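Local coordinates for ribonuclease H (Uncultured organism, PDB 3U3G), which probably cleaves the RNA strand of RNA/DNA hybrids as a type 1 ribonuclease H, at residues S36-G41 / L53-E58. Sequence-based numbering, arbitrary orientation.
Sequences SSAYIG and LIRALE
In the RNase H fold a helix packs across one face of the central mixed sheet, and here R55 of helix 45-60 reaches S36 and A38 on the outermost strand 32-41. A single long side chain bridges the two elements, whose backbones stay well apart: the closest CA atoms, those of S36 and A56, are 8.1 Å from each other. CG of R55 leaves anti to the backbone N (chi1 169°), and a bend at chi2 (63°) turns the chain onto the strand. The guanidinium of R55 then lies with one face over CB of S36, which is 3.4 Å from NH1, while OG of S36 comes within 3.1 Å of the same nitrogen. NH2 of R55 meets the methyl of A38 obliquely, 3.7 Å from its CB. S36 and A38 both direct their side chains to the face covered by helix 45-60, while S37 between them packs against helix 125-139 on the other. One turn along the helix, D59 puts OD1 in a salt bridge with NE of R55 and OD2 in a hydrogen bond with OG of S36; H34 also hydrogen-bonds that hydroxyl. With an alanine at R55, D59 would probably lose its cationic partner, and a gap is likely to open above S36 and A38. Beside R55, A56 packs on V23 of strand 17-26 and on I6 and T8 of strand 3-12.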
loop_
_atom_site.group_PDB
_atom_site.type_symbol
_atom_site.label_atom_id
_atom_site.label_comp_id
_atom_site.label_asym_id
_atom_site.label_seq_id
_atom_site.Cartn_x
_atom_site.Cartn_y
_atom_site.Cartn_z
ATOM N N SER A 36 -1.805 9.653 0.814
ATOM C CA SER A 36 -2.652 9.496 -0.375
ATOM C C SER A 36 -4.000 8.924 0.066
ATOM O O SER A 36 -4.047 7.943 0.825
ATOM C CB SER A 36 -1.984 8.533 -1.346
ATOM O OG SER A 36 -0.779 9.096 -1.870
ATOM N N SER A 37 -5.084 9.460 -0.479
ATOM C CA SER A 37 -6.430 8.949 -0.241
ATOM C C SER A 37 -7.174 9.039 -1.566
ATOM O O SER A 37 -7.295 10.125 -2.119
ATOM C CB SER A 37 -7.128 9.846 0.786
ATOM O OG SER A 37 -8.501 9.524 0.890
ATOM N N ALA A 38 -7.540 7.904 -2.152
ATOM C CA ALA A 38 -8.093 7.922 -3.504
ATOM C C ALA A 38 -9.233 6.927 -3.681
ATOM O O ALA A 38 -9.149 5.796 -3.215
ATOM C CB ALA A 38 -7.001 7.675 -4.537
ATOM N N TYR A 39 -10.261 7.337 -4.418
ATOM C CA TYR A 39 -11.281 6.419 -4.911
ATOM C C TYR A 39 -10.775 5.746 -6.174
ATOM O O TYR A 39 -10.187 6.404 -7.049
ATOM C CB TYR A 39 -12.543 7.221 -5.223
ATOM C CG TYR A 39 -13.666 6.410 -5.800
ATOM C CD1 TYR A 39 -14.311 5.452 -5.034
ATOM C CD2 TYR A 39 -14.123 6.641 -7.098
ATOM C CE1 TYR A 39 -15.335 4.685 -5.570
ATOM C CE2 TYR A 39 -15.154 5.885 -7.639
ATOM C CZ TYR A 39 -15.753 4.914 -6.863
ATOM O OH TYR A 39 -16.743 4.126 -7.420
ATOM N N ILE A 40 -10.969 4.436 -6.273
ATOM C CA ILE A 40 -10.393 3.687 -7.370
ATOM C C ILE A 40 -11.448 2.971 -8.207
ATOM O O ILE A 40 -11.112 2.125 -9.026
ATOM C CB ILE A 40 -9.324 2.691 -6.903
ATOM C CG1 ILE A 40 -9.932 1.613 -6.000
ATOM C CG2 ILE A 40 -8.208 3.407 -6.161
ATOM C CD1 ILE A 40 -9.022 0.413 -5.828
ATOM N N GLY A 41 -12.689 3.440 -8.130
ATOM C CA GLY A 41 -13.787 2.756 -8.820
ATOM C C GLY A 41 -14.194 1.496 -8.083
ATOM O O GLY A 41 -13.942 1.354 -6.884
ATOM N N LEU A 53 -0.725 -0.611 -2.610
ATOM C CA LEU A 53 0.720 -0.809 -2.737
ATOM C C LEU A 53 1.271 -0.195 -4.036
ATOM O O LEU A 53 2.339 0.424 -4.022
ATOM C CB LEU A 53 1.080 -2.299 -2.672
ATOM C CG LEU A 53 0.897 -3.013 -1.340
ATOM C CD1 LEU A 53 0.911 -4.523 -1.562
ATOM C CD2 LEU A 53 2.018 -2.597 -0.404
ATOM N N ILE A 54 0.587 -0.442 -5.154
ATOM C CA ILE A 54 1.009 0.146 -6.422
ATOM C C ILE A 54 1.068 1.683 -6.331
ATOM O O ILE A 54 2.038 2.299 -6.755
ATOM C CB ILE A 54 0.101 -0.329 -7.559
ATOM C CG1 ILE A 54 0.310 -1.834 -7.766
ATOM C CG2 ILE A 54 0.390 0.443 -8.837
ATOM C CD1 ILE A 54 -0.699 -2.467 -8.688
ATOM N N ARG A 55 0.076 2.274 -5.680
ATOM C CA ARG A 55 0.049 3.713 -5.474
ATOM C C ARG A 55 1.165 4.185 -4.554
ATOM O O ARG A 55 1.835 5.167 -4.861
ATOM C CB ARG A 55 -1.308 4.162 -4.940
ATOM C CG ARG A 55 -1.358 5.608 -4.446
ATOM C CD ARG A 55 -1.084 6.659 -5.542
ATOM N NE ARG A 55 -1.239 8.033 -5.027
ATOM C CZ ARG A 55 -2.396 8.681 -4.988
ATOM N NH1 ARG A 55 -2.471 9.868 -4.395
ATOM N NH2 ARG A 55 -3.473 8.151 -5.555
ATOM N N ALA A 56 1.448 3.434 -3.489
ATOM C CA ALA A 56 2.597 3.795 -2.647
ATOM C C ALA A 56 3.915 3.784 -3.411
ATOM O O ALA A 56 4.744 4.682 -3.250
ATOM C CB ALA A 56 2.679 2.896 -1.416
ATOM N N LEU A 57 4.101 2.773 -4.264
ATOM C CA LEU A 57 5.301 2.708 -5.101
ATOM C C LEU A 57 5.405 3.857 -6.108
ATOM O O LEU A 57 6.512 4.342 -6.374
ATOM C CB LEU A 57 5.380 1.354 -5.811
ATOM C CG LEU A 57 5.597 0.203 -4.828
ATOM C CD1 LEU A 57 5.344 -1.113 -5.558
ATOM C CD2 LEU A 57 7.031 0.208 -4.272
ATOM N N GLU A 58 4.262 4.343 -6.589
ATOM C CA GLU A 58 4.215 5.533 -7.426
ATOM C C GLU A 58 4.567 6.788 -6.628
ATOM O O GLU A 58 5.375 7.617 -7.071
ATOM C CB GLU A 58 2.827 5.646 -8.060
ATOM C CG GLU A 58 2.487 6.977 -8.705
ATOM C CD GLU A 58 2.895 7.057 -10.158
ATOM O OE1 GLU A 58 3.765 6.246 -10.571
ATOM O OE2 GLU A 58 2.518 8.070 -10.808
#